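Long-range contacts in cobalamin biosynthesis protein CobN (Mycobacterium tuberculosis, PDB 7C6O), which probably inserts cobalt into hydrogenobyrinic acid a,c-diamide, acting as the large catalytic subunit of an ATP-dependent cobaltochelatase in cobalamin biosynthesis: residues L586-V592 with H606-H612; G384-G388 with L555-G559; S48-L52 with W64-R69. All coordinates share one frame; numbering follows the deposited sequence.

Contact 1: L586-V592 with H606-H612; sequences LIYPFLV and HAVLVDH
V608 N donates to L586 O over 2.8 Å at an N-H...O angle of 176°, the straightest of six backbone bonds that pair these two strands in parallel. The others follow in the regular parallel pattern: Y588 N bonds to V608 O and Y588 O accepts from V610 N, F590 N bonds to V610 O and F590 O accepts from H612 N, and V592 N closes the series on H612 O. At the L586 end, away from V592, one water joins the chains, donating a hydrogen bond to H606 O (2.8 Å) and accepting one from L586 N (2.9 Å).

The side chains divide between two faces. On one, L609 CD2 lies 3.7 Å from Y588 CB, the two chains pointing the same way, while A607 CB meets the edge of the Y588 ring and the CD2 methyl of L586. F590 turns its own edge to a face of that tyrosine, with CE2 3.7 Å above the Y588 ring plane. On the other face, I587 CG2 and V610 CG2 run alongside each other, and H612 folds back over the partner strand. Its CG sits between the backbone N and the carbonyl carbon (chi1 68°), which brings one face of the imidazole against L591 CA: this atom stands 3.7 Å from the H612 ring centroid and 20° off the normal, a CH-pi contact, and L591 CD1 adds a 3.6 Å approach to H612 CE1.

The pair belongs to the beta-alpha-beta unit 586-591, 595-604, 608-612. Helix 595-604 packs on the face of Y588, F590 and L609, and helix 807-815 on that of I587, V610 and H612. The hydroxyl of Y588 bonds to E562 and G559, D611 OD1 accepts from R840 N, and strand 551-555 continues the sheet beyond 586-591.

Contact 2: G384-G388 with L555-G559; sequences GNAVG and LGKHG
N385 approaches L555 through backbone oxygens bridged by a water, which donates to L555 O at 2.6 Å and only weakly to N385 O. At A386 the two backbones have their nearest CA pair, 4.6 Å from A386 CA to G556 CA; the approach is possible because G556 carries no side chain, and A386 CB rests 3.9 Å from G556 CA. The CA-H of A386 also points at K557 O, with A386 CA 3.2 Å from that oxygen. V387 N then donates to this same K557 O over 3.1 Å (N-H...O 148°), in the carbonyl plane. Beyond it, the valine side chain lies along the lysine: V387 CG2 is 3.5 Å from K557 CD, tighter than usual, and 3.6 Å from K557 NZ. A bend at chi2 of K557 (-102°) carries its chain past the methyl. A second water accepts from K557 N and reaches V387 O weakly.

Both loops leave the C-terminal ends of neighbouring parallel strands, 369-373 and 551-555. One direct hydrogen bond, two water bridges and methyl packing make a contact dependent on main-chain shape. Across it the lysine side chain meets V387 mainly through its aliphatic part, and its ammonium group makes long, weak ion pairs with D594 and E597.

Contact 3: S48-L52 with W64-R69; sequences SDTDL and WANPSR
The first turn of helix 49-58 faces the end of strand 62-65 and the loop beyond, with CA atoms 5.8 Å apart at L52 and W64 and 6.9 Å apart at D49 and N66. D49 is the polar centre. R69 forms an end-on, two-nitrogen salt bridge with it: NH1 reaches the syn lone pair of D49 OD2 at 3.0 Å, within the guanidinium plane, while R69 NH2 gives a longer 3.2 Å bond to D49 OD1. That OD1 also accepts from N66 ND2 at 2.9 Å, the two donors arriving from opposite faces of the carboxylate, whose plane stands 76° from the N66 amide.

The contact joins the N-terminal turn of the connecting helix to the C-terminal end of the second strand in the beta-alpha-beta unit 42-46, 49-58, 62-65, part of a four-stranded parallel sheet of order 2-1-3-4, as in flavodoxin-like folds. S48 occupies the N-cap position of that helix. N66 fixes the loop after the strand: its OD1 accepts from S68 N at 3.0 Å, an Asx turn, and from S68 OG, on the same face. Its CB meanwhile lies 3.5 Å above the R69 guanidinium plane.

Next to the polar group, L52 supplies the apolar contact. Its CD2 methyl meets W64 CB at 3.7 Å, and CD1 presses on the A65-N66 peptide. W64 NE1 and R69 NH2 reach out weakly to D334, in the loop between strands 321-331 and 337-341.

In the fold
Contacts 1 and 2 are parts of one region, their centres about 11 Å apart, whereas contact 3 lies in another sheet, its centre about 46 Å from that of contact 1 and 54 Å from that of contact 2. Contact 1 is wholly buried, and contact 2 sits at the loop ends of the same mixed sheet, partly buried; strand 586-591 of contact 1 packs against it, F590 on K557. Contacts 1 and 3 each belong to a beta-alpha-beta unit, but contact 1 joins two strands and contact 3 joins helix to strand end. The chemistry follows: mostly backbone and apolar pairing in contact 1, a single direct bond with two partly weak water bridges in contact 2, and a salt bridge to an exposed arginine in contact 3.

Contact 1: L586-V592 with H606-H612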
ATOM      1  N   LEU A 586       1.981  11.605  12.879  1.00 14.64           N
ATOM      2  CA  LEU A 586       2.841  10.450  12.645  1.00 13.73           C
ATOM      3  C   LEU A 586       3.686  10.695  11.404  1.00 15.16           C
ATOM      4  O   LEU A 586       3.149  10.876  10.304  1.00 15.54           O
ATOM      5  CB  LEU A 586       2.013   9.170  12.495  1.00 15.71           C
ATOM      6  CG  LEU A 586       2.758   7.880  12.135  1.00 15.14           C
ATOM      7  CD1 LEU A 586       3.803   7.536  13.187  1.00 17.72           C
ATOM      8  CD2 LEU A 586       1.780   6.720  11.945  1.00 11.20           C
ATOM      9  N   ILE A 587       5.002  10.703  11.585  1.00 14.96           N
ATOM     10  CA  ILE A 587       5.968  10.874  10.505  1.00 15.08           C
ATOM     11  C   ILE A 587       6.722   9.561  10.361  1.00 13.76           C
ATOM     12  O   ILE A 587       7.178   8.991  11.359  1.00 13.94           O
ATOM     13  CB  ILE A 587       6.918  12.048  10.793  1.00 15.36           C
ATOM     14  CG1 ILE A 587       6.106  13.333  10.989  1.00 18.14           C
ATOM     15  CG2 ILE A 587       7.932  12.206   9.667  1.00 14.25           C
ATOM     16  CD1 ILE A 587       6.850  14.419  11.722  1.00 21.05           C
ATOM     17  N   TYR A 588       6.855   9.081   9.126  1.00 13.23           N
ATOM     18  CA  TYR A 588       7.114   7.664   8.876  1.00 14.90           C
ATOM     19  C   TYR A 588       8.092   7.486   7.723  1.00 14.12           C
ATOM     20  O   TYR A 588       7.685   7.349   6.562  1.00 12.88           O
ATOM     21  CB  TYR A 588       5.799   6.942   8.582  1.00 13.40           C
ATOM     22  CG  TYR A 588       5.684   5.510   9.058  1.00 15.65           C
ATOM     23  CD1 TYR A 588       6.778   4.653   9.061  1.00 15.38           C
ATOM     24  CD2 TYR A 588       4.458   5.012   9.485  1.00 18.02           C
ATOM     25  CE1 TYR A 588       6.649   3.336   9.488  1.00 16.91           C
ATOM     26  CE2 TYR A 588       4.321   3.708   9.913  1.00 19.60           C
ATOM     27  CZ  TYR A 588       5.414   2.874   9.912  1.00 18.50           C
ATOM     28  OH  TYR A 588       5.260   1.577  10.339  1.00 21.47           O
ATOM     29  N   PRO A 589       9.396   7.484   8.003  1.00 14.63           N
ATOM     30  CA  PRO A 589      10.366   7.102   6.966  1.00 12.31           C
ATOM     31  C   PRO A 589      10.055   5.706   6.441  1.00 14.60           C
ATOM     32  O   PRO A 589       9.820   4.775   7.215  1.00 12.48           O
ATOM     33  CB  PRO A 589      11.710   7.154   7.699  1.00 12.02           C
ATOM     34  CG  PRO A 589      11.481   8.134   8.817  1.00 14.33           C
ATOM     35  CD  PRO A 589      10.056   7.924   9.246  1.00 14.98           C
ATOM     36  N   PHE A 590      10.034   5.565   5.116  1.00 12.90           N
ATOM     37  CA  PHE A 590       9.479   4.354   4.529  1.00 13.95           C
ATOM     38  C   PHE A 590      10.164   4.023   3.213  1.00 15.53           C
ATOM     39  O   PHE A 590      10.400   4.905   2.389  1.00 13.94           O
ATOM     40  CB  PHE A 590       7.971   4.497   4.306  1.00 14.07           C
ATOM     41  CG  PHE A 590       7.204   3.252   4.610  1.00 12.46           C
ATOM     42  CD1 PHE A 590       7.133   2.227   3.685  1.00 12.24           C
ATOM     43  CD2 PHE A 590       6.572   3.098   5.831  1.00 14.38           C
ATOM     44  CE1 PHE A 590       6.438   1.071   3.970  1.00 13.52           C
ATOM     45  CE2 PHE A 590       5.871   1.946   6.125  1.00 13.86           C
ATOM     46  CZ  PHE A 590       5.801   0.933   5.196  1.00 11.25           C
ATOM     47  N   LEU A 591      10.458   2.740   3.014  1.00 15.11           N
ATOM     48  CA  LEU A 591      11.158   2.300   1.814  1.00 13.62           C
ATOM     49  C   LEU A 591      10.333   2.589   0.562  1.00 12.10           C
ATOM     50  O   LEU A 591       9.140   2.277   0.504  1.00 13.44           O
ATOM     51  CB  LEU A 591      11.465   0.807   1.920  1.00 13.59           C
ATOM     52  CG  LEU A 591      12.198   0.156   0.750  1.00 16.92           C
ATOM     53  CD1 LEU A 591      13.546   0.828   0.498  1.00 16.69           C
ATOM     54  CD2 LEU A 591      12.372  -1.335   1.009  1.00 15.55           C
ATOM     55  N   VAL A 592      10.986   3.171  -0.450  1.00 11.11           N
ATOM     56  CA  VAL A 592      10.278   3.682  -1.622  1.00 12.67           C
ATOM     57  C   VAL A 592       9.626   2.562  -2.430  1.00 13.41           C
ATOM     58  O   VAL A 592       8.577   2.773  -3.053  1.00 12.36           O
ATOM     59  CB  VAL A 592      11.234   4.525  -2.493  1.00 14.57           C
ATOM     60  CG1 VAL A 592      12.414   3.684  -2.982  1.00 15.16           C
ATOM     61  CG2 VAL A 592      10.490   5.149  -3.671  1.00 13.99           C
ATOM     62  N   HIS A 606      -3.088   8.007   9.457  1.00 13.45           N
ATOM     63  CA  HIS A 606      -2.840   9.342   8.909  1.00 14.20           C
ATOM     64  C   HIS A 606      -1.359   9.694   8.790  1.00 11.38           C
ATOM     65  O   HIS A 606      -0.966  10.836   9.045  1.00 15.44           O
ATOM     66  CB  HIS A 606      -3.563  10.413   9.740  1.00 13.83           C
ATOM     67  CG  HIS A 606      -3.209  10.410  11.196  1.00 14.90           C
ATOM     68  ND1 HIS A 606      -3.982   9.778  12.146  1.00 14.73           N
ATOM     69  CD2 HIS A 606      -2.180  10.981  11.867  1.00 12.32           C
ATOM     70  CE1 HIS A 606      -3.439   9.951  13.338  1.00 14.56           C
ATOM     71  NE2 HIS A 606      -2.344  10.674  13.195  1.00 14.78           N
ATOM     72  N   ALA A 607      -0.538   8.733   8.378  1.00 12.47           N
ATOM     73  CA  ALA A 607       0.902   8.939   8.384  1.00 13.10           C
ATOM     74  C   ALA A 607       1.331   9.908   7.288  1.00 15.83           C
ATOM     75  O   ALA A 607       0.753   9.940   6.198  1.00 13.58           O
ATOM     76  CB  ALA A 607       1.631   7.607   8.205  1.00 14.99           C
ATOM     77  N   VAL A 608       2.347  10.708   7.595  1.00 13.42           N
ATOM     78  CA  VAL A 608       3.101  11.456   6.596  1.00  9.90           C
ATOM     79  C   VAL A 608       4.377  10.670   6.337  1.00 13.22           C
ATOM     80  O   VAL A 608       5.281  10.646   7.178  1.00 13.04           O
ATOM     81  CB  VAL A 608       3.413  12.885   7.061  1.00 13.84           C
ATOM     82  CG1 VAL A 608       4.304  13.594   6.047  1.00 13.16           C
ATOM     83  CG2 VAL A 608       2.128  13.673   7.286  1.00 14.01           C
ATOM     84  N   LEU A 609       4.451  10.004   5.189  1.00 12.59           N
ATOM     85  CA  LEU A 609       5.649   9.255   4.845  1.00 13.93           C
ATOM     86  C   LEU A 609       6.759  10.198   4.403  1.00 14.04           C
ATOM     87  O   LEU A 609       6.514  11.260   3.828  1.00 14.54           O
ATOM     88  CB  LEU A 609       5.366   8.252   3.726  1.00 12.50           C
ATOM     89  CG  LEU A 609       4.213   7.264   3.907  1.00 13.50           C
ATOM     90  CD1 LEU A 609       4.185   6.289   2.743  1.00 15.64           C
ATOM     91  CD2 LEU A 609       4.313   6.522   5.235  1.00 11.26           C
ATOM     92  N   VAL A 610       7.996   9.802   4.692  1.00 14.47           N
ATOM     93  CA  VAL A 610       9.182  10.398   4.086  1.00 12.18           C
ATOM     94  C   VAL A 610       9.939   9.224   3.486  1.00 15.79           C
ATOM     95  O   VAL A 610      10.666   8.521   4.196  1.00 15.43           O
ATOM     96  CB  VAL A 610      10.050  11.163   5.092  1.00 12.94           C
ATOM     97  CG1 VAL A 610      11.258  11.775   4.389  1.00 15.34           C
ATOM     98  CG2 VAL A 610       9.240  12.239   5.792  1.00 12.48           C
ATOM     99  N   ASP A 611       9.757   8.981   2.191  1.00 14.68           N
ATOM    100  CA  ASP A 611      10.292   7.732   1.680  1.00 12.64           C
ATOM    101  C   ASP A 611      11.807   7.821   1.535  1.00 13.53           C
ATOM    102  O   ASP A 611      12.391   8.905   1.466  1.00 17.21           O
ATOM    103  CB  ASP A 611       9.607   7.312   0.369  1.00 14.45           C
ATOM    104  CG  ASP A 611       9.825   8.279  -0.783  1.00 17.13           C
ATOM    105  OD1 ASP A 611      10.632   9.221  -0.678  1.00 16.63           O
ATOM    106  OD2 ASP A 611       9.159   8.074  -1.822  1.00 18.79           O
ATOM    107  N   HIS A 612      12.451   6.654   1.548  1.00 12.55           N
ATOM    108  CA  HIS A 612      13.902   6.592   1.543  1.00 12.67           C
ATOM    109  C   HIS A 612      14.389   5.608   0.489  1.00 13.14           C
ATOM    110  O   HIS A 612      13.649   4.742   0.012  1.00 12.05           O
ATOM    111  CB  HIS A 612      14.472   6.227   2.931  1.00 11.89           C
ATOM    112  CG  HIS A 612      14.173   4.828   3.382  1.00 12.27           C
ATOM    113  ND1 HIS A 612      14.811   3.723   2.862  1.00 15.12           N
ATOM    114  CD2 HIS A 612      13.330   4.361   4.334  1.00 14.53           C
ATOM    115  CE1 HIS A 612      14.360   2.632   3.459  1.00 13.16           C
ATOM    116  NE2 HIS A 612      13.462   2.992   4.358  1.00 13.16           N
TER
HETATM  117  O   HOH W   1       0.374  12.664  10.647  1.00 17.88           O

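Contact 2: G384-G388 with L555-G559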
ATOM      1  N   GLY A 384      13.939  -3.152  15.882  1.00 36.78           N
ATOM      2  CA  GLY A 384      14.397  -2.343  14.780  1.00 35.48           C
ATOM      3  C   GLY A 384      14.141  -2.901  13.398  1.00 34.63           C
ATOM      4  O   GLY A 384      14.892  -2.571  12.474  1.00 33.72           O
ATOM      5  N   ASN A 385      13.116  -3.735  13.229  1.00 34.80           N
ATOM      6  CA  ASN A 385      12.795  -4.275  11.915  0.59 35.76           C
ATOM      7  C   ASN A 385      12.518  -3.137  10.940  1.00 35.95           C
ATOM      8  O   ASN A 385      11.620  -2.318  11.164  1.00 37.78           O
ATOM      9  CB  ASN A 385      11.589  -5.211  12.013  0.59 35.82           C
ATOM     10  CG  ASN A 385      11.526  -6.208  10.871  0.59 37.26           C
ATOM     11  OD1 ASN A 385      12.038  -5.957   9.780  0.59 39.72           O
ATOM     12  ND2 ASN A 385      10.894  -7.352  11.117  0.59 36.20           N
ATOM     13  N   ALA A 386      13.297  -3.084   9.865  1.00 32.59           N
ATOM     14  CA  ALA A 386      13.119  -2.056   8.841  1.00 29.98           C
ATOM     15  C   ALA A 386      13.725  -2.578   7.552  1.00 30.75           C
ATOM     16  O   ALA A 386      14.944  -2.747   7.466  1.00 28.38           O
ATOM     17  CB  ALA A 386      13.769  -0.738   9.254  1.00 27.83           C
ATOM     18  N   VAL A 387      12.879  -2.819   6.552  1.00 27.21           N
ATOM     19  CA  VAL A 387      13.323  -3.490   5.338  1.00 25.26           C
ATOM     20  C   VAL A 387      14.283  -2.592   4.571  1.00 27.07           C
ATOM     21  O   VAL A 387      13.978  -1.425   4.288  1.00 24.98           O
ATOM     22  CB  VAL A 387      12.115  -3.892   4.482  1.00 25.75           C
ATOM     23  CG1 VAL A 387      12.567  -4.369   3.114  1.00 23.28           C
ATOM     24  CG2 VAL A 387      11.332  -4.985   5.196  1.00 29.32           C
ATOM     25  N   GLY A 388      15.457  -3.134   4.243  1.00 27.07           N
ATOM     26  CA  GLY A 388      16.481  -2.423   3.503  1.00 28.09           C
ATOM     27  C   GLY A 388      17.168  -1.295   4.240  1.00 24.18           C
ATOM     28  O   GLY A 388      18.039  -0.638   3.655  1.00 20.23           O
ATOM     29  N   LEU A 555      10.285   4.472  12.777  1.00 17.47           N
ATOM     30  CA  LEU A 555      11.469   4.257  11.950  1.00 23.54           C
ATOM     31  C   LEU A 555      11.321   2.997  11.100  1.00 25.99           C
ATOM     32  O   LEU A 555      11.436   1.876  11.606  1.00 27.67           O
ATOM     33  CB  LEU A 555      12.716   4.183  12.826  1.00 27.88           C
ATOM     34  CG  LEU A 555      13.210   5.560  13.265  1.00 34.16           C
ATOM     35  CD1 LEU A 555      14.506   5.445  14.045  1.00 36.28           C
ATOM     36  CD2 LEU A 555      13.380   6.463  12.052  1.00 34.80           C
ATOM     37  N   GLY A 556      11.076   3.184   9.805  0.76 23.52           N
ATOM     38  CA  GLY A 556      11.218   2.118   8.837  0.76 23.49           C
ATOM     39  C   GLY A 556       9.997   1.222   8.706  0.76 24.60           C
ATOM     40  O   GLY A 556       9.090   1.200   9.542  0.76 19.78           O
ATOM     41  N   LYS A 557      10.003   0.443   7.623  1.00 28.56           N
ATOM     42  CA  LYS A 557       8.907  -0.467   7.302  1.00 32.68           C
ATOM     43  C   LYS A 557       9.068  -1.782   8.058  1.00 31.45           C
ATOM     44  O   LYS A 557      10.061  -2.491   7.857  1.00 29.50           O
ATOM     45  CB  LYS A 557       8.870  -0.726   5.795  1.00 34.37           C
ATOM     46  CG  LYS A 557       7.819  -1.735   5.342  1.00 34.75           C
ATOM     47  CD  LYS A 557       8.405  -3.097   5.040  1.00 35.76           C
ATOM     48  CE  LYS A 557       7.355  -4.032   4.461  1.00 36.63           C
ATOM     49  NZ  LYS A 557       7.835  -5.438   4.362  1.00 37.05           N
ATOM     50  N   HIS A 558       8.107  -2.122   8.924  1.00 28.91           N
ATOM     51  CA  HIS A 558       6.996  -1.262   9.343  1.00 29.52           C
ATOM     52  C   HIS A 558       6.545  -1.701  10.732  1.00 31.30           C
ATOM     53  O   HIS A 558       6.919  -2.779  11.194  1.00 31.35           O
ATOM     54  CB  HIS A 558       5.810  -1.324   8.369  1.00 31.44           C
ATOM     55  CG  HIS A 558       5.266  -2.704   8.153  1.00 35.32           C
ATOM     56  ND1 HIS A 558       5.345  -3.350   6.937  1.00 35.58           N
ATOM     57  CD2 HIS A 558       4.629  -3.556   8.990  1.00 35.66           C
ATOM     58  CE1 HIS A 558       4.786  -4.542   7.037  1.00 34.23           C
ATOM     59  NE2 HIS A 558       4.343  -4.693   8.272  1.00 36.93           N
ATOM     60  N   GLY A 559       5.725  -0.873  11.389  1.00 31.85           N
ATOM     61  CA  GLY A 559       5.174  -1.212  12.684  1.00 28.82           C
ATOM     62  C   GLY A 559       3.829  -1.914  12.579  1.00 25.00           C
ATOM     63  O   GLY A 559       3.340  -2.233  11.497  1.00 25.87           O
TER
HETATM   64  O   HOH W   2      12.067   0.138  13.504  1.00 28.11           O
HETATM   65  O   HOH W   3      12.038   0.921   5.788  1.00 22.14           O

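Contact 3: S48-L52 with W64-R69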
ATOM      1  N   SER A  48     -32.145  19.928 -11.411  1.00 20.29           N
ATOM      2  CA  SER A  48     -31.002  20.202 -10.549  1.00 19.54           C
ATOM      3  C   SER A  48     -31.469  20.116  -9.103  1.00 19.06           C
ATOM      4  O   SER A  48     -32.228  20.974  -8.639  1.00 17.11           O
ATOM      5  CB  SER A  48     -30.406  21.574 -10.848  1.00 24.17           C
ATOM      6  OG  SER A  48     -29.491  21.956  -9.834  1.00 26.91           O
ATOM      7  N   ASP A  49     -31.021  19.081  -8.391  1.00 19.01           N
ATOM      8  CA  ASP A  49     -31.400  18.948  -6.989  1.00 22.98           C
ATOM      9  C   ASP A  49     -30.868  20.094  -6.140  1.00 18.77           C
ATOM     10  O   ASP A  49     -31.433  20.374  -5.080  1.00 21.58           O
ATOM     11  CB  ASP A  49     -30.919  17.607  -6.435  1.00 27.09           C
ATOM     12  CG  ASP A  49     -31.711  16.433  -6.983  1.00 29.76           C
ATOM     13  OD1 ASP A  49     -32.904  16.617  -7.312  1.00 29.83           O
ATOM     14  OD2 ASP A  49     -31.142  15.327  -7.085  1.00 31.15           O
ATOM     15  N   THR A  50     -29.799  20.761  -6.585  1.00 16.53           N
ATOM     16  CA  THR A  50     -29.327  21.950  -5.881  1.00 19.08           C
ATOM     17  C   THR A  50     -30.411  23.022  -5.833  1.00 18.37           C
ATOM     18  O   THR A  50     -30.603  23.672  -4.799  1.00 19.61           O
ATOM     19  CB  THR A  50     -28.061  22.484  -6.551  1.00 22.34           C
ATOM     20  OG1 THR A  50     -27.060  21.458  -6.557  1.00 22.89           O
ATOM     21  CG2 THR A  50     -27.525  23.698  -5.803  1.00 20.80           C
ATOM     22  N   ASP A  51     -31.136  23.210  -6.942  1.00 16.49           N
ATOM     23  CA  ASP A  51     -32.276  24.128  -6.953  1.00 17.83           C
ATOM     24  C   ASP A  51     -33.285  23.759  -5.875  1.00 18.11           C
ATOM     25  O   ASP A  51     -33.746  24.618  -5.113  1.00 18.08           O
ATOM     26  CB  ASP A  51     -32.961  24.113  -8.322  1.00 15.74           C
ATOM     27  CG  ASP A  51     -32.098  24.685  -9.427  1.00 20.05           C
ATOM     28  OD1 ASP A  51     -31.044  25.283  -9.126  1.00 19.09           O
ATOM     29  OD2 ASP A  51     -32.483  24.531 -10.607  1.00 17.91           O
ATOM     30  N   LEU A  52     -33.646  22.475  -5.802  1.00 16.11           N
ATOM     31  CA  LEU A  52     -34.689  22.046  -4.877  1.00 17.28           C
ATOM     32  C   LEU A  52     -34.242  22.202  -3.430  1.00 16.26           C
ATOM     33  O   LEU A  52     -35.043  22.576  -2.565  1.00 15.62           O
ATOM     34  CB  LEU A  52     -35.080  20.598  -5.172  1.00 17.36           C
ATOM     35  CG  LEU A  52     -35.378  20.294  -6.642  1.00 18.48           C
ATOM     36  CD1 LEU A  52     -35.859  18.858  -6.825  1.00 18.69           C
ATOM     37  CD2 LEU A  52     -36.392  21.280  -7.210  1.00 17.13           C
ATOM     38  N   TRP A  64     -41.450  21.048  -4.240  1.00 18.59           N
ATOM     39  CA  TRP A  64     -40.363  20.730  -5.153  1.00 19.40           C
ATOM     40  C   TRP A  64     -40.411  19.270  -5.573  1.00 23.46           C
ATOM     41  O   TRP A  64     -40.882  18.402  -4.833  1.00 23.44           O
ATOM     42  CB  TRP A  64     -38.999  21.034  -4.529  1.00 22.52           C
ATOM     43  CG  TRP A  64     -38.830  20.454  -3.168  1.00 24.24           C
ATOM     44  CD1 TRP A  64     -38.486  19.169  -2.860  1.00 25.47           C
ATOM     45  CD2 TRP A  64     -38.995  21.137  -1.921  1.00 22.90           C
ATOM     46  NE1 TRP A  64     -38.427  19.012  -1.497  1.00 26.77           N
ATOM     47  CE2 TRP A  64     -38.736  20.206  -0.897  1.00 27.58           C
ATOM     48  CE3 TRP A  64     -39.336  22.447  -1.572  1.00 24.45           C
ATOM     49  CZ2 TRP A  64     -38.808  20.541   0.454  1.00 28.22           C
ATOM     50  CZ3 TRP A  64     -39.408  22.779  -0.230  1.00 26.95           C
ATOM     51  CH2 TRP A  64     -39.145  21.829   0.766  1.00 28.33           C
ATOM     52  N   ALA A  65     -39.902  19.018  -6.776  1.00 18.11           N
ATOM     53  CA  ALA A  65     -39.750  17.667  -7.294  1.00 20.23           C
ATOM     54  C   ALA A  65     -38.790  17.716  -8.471  1.00 23.37           C
ATOM     55  O   ALA A  65     -38.699  18.727  -9.173  1.00 17.54           O
ATOM     56  CB  ALA A  65     -41.091  17.065  -7.724  1.00 19.92           C
ATOM     57  N   ASN A  66     -38.072  16.614  -8.670  1.00 20.82           N
ATOM     58  CA  ASN A  66     -37.186  16.478  -9.815  1.00 24.11           C
ATOM     59  C   ASN A  66     -37.937  15.792 -10.948  1.00 24.53           C
ATOM     60  O   ASN A  66     -38.399  14.658 -10.768  1.00 26.01           O
ATOM     61  CB  ASN A  66     -35.949  15.679  -9.443  1.00 24.27           C
ATOM     62  CG  ASN A  66     -34.864  15.757 -10.497  1.00 23.56           C
ATOM     63  OD1 ASN A  66     -35.136  15.661 -11.694  1.00 21.75           O
ATOM     64  ND2 ASN A  66     -33.624  15.941 -10.056  1.00 23.79           N
ATOM     65  N   PRO A  67     -38.085  16.428 -12.114  1.00 23.48           N
ATOM     66  CA  PRO A  67     -38.847  15.800 -13.207  1.00 25.15           C
ATOM     67  C   PRO A  67     -38.308  14.449 -13.644  1.00 28.96           C
ATOM     68  O   PRO A  67     -39.069  13.655 -14.210  1.00 32.10           O
ATOM     69  CB  PRO A  67     -38.748  16.832 -14.341  1.00 25.51           C
ATOM     70  CG  PRO A  67     -38.480  18.125 -13.656  1.00 25.30           C
ATOM     71  CD  PRO A  67     -37.646  17.791 -12.456  1.00 22.57           C
ATOM     72  N   SER A  68     -37.029  14.156 -13.407  1.00 30.57           N
ATOM     73  CA  SER A  68     -36.486  12.855 -13.774  1.00 34.76           C
ATOM     74  C   SER A  68     -36.885  11.752 -12.801  1.00 36.03           C
ATOM     75  O   SER A  68     -36.610  10.579 -13.076  1.00 37.18           O
ATOM     76  CB  SER A  68     -34.960  12.924 -13.876  1.00 37.04           C
ATOM     77  OG  SER A  68     -34.366  13.098 -12.601  1.00 41.10           O
ATOM     78  N   ARG A  69     -37.519  12.094 -11.681  1.00 34.36           N
ATOM     79  CA  ARG A  69     -37.996  11.131 -10.695  1.00 36.31           C
ATOM     80  C   ARG A  69     -39.468  11.363 -10.396  1.00 37.43           C
ATOM     81  O   ARG A  69     -39.899  11.307  -9.241  1.00 42.46           O
ATOM     82  CB  ARG A  69     -37.185  11.211  -9.403  1.00 39.05           C
ATOM     83  CG  ARG A  69     -35.678  11.196  -9.577  1.00 42.27           C
ATOM     84  CD  ARG A  69     -34.988  11.149  -8.221  1.00 44.05           C
ATOM     85  NE  ARG A  69     -35.314  12.306  -7.390  1.00 44.89           N
ATOM     86  CZ  ARG A  69     -34.478  13.311  -7.145  1.00 42.99           C
ATOM     87  NH1 ARG A  69     -33.259  13.299  -7.665  1.00 42.68           N
ATOM     88  NH2 ARG A  69     -34.858  14.324  -6.377  1.00 41.65           N
TER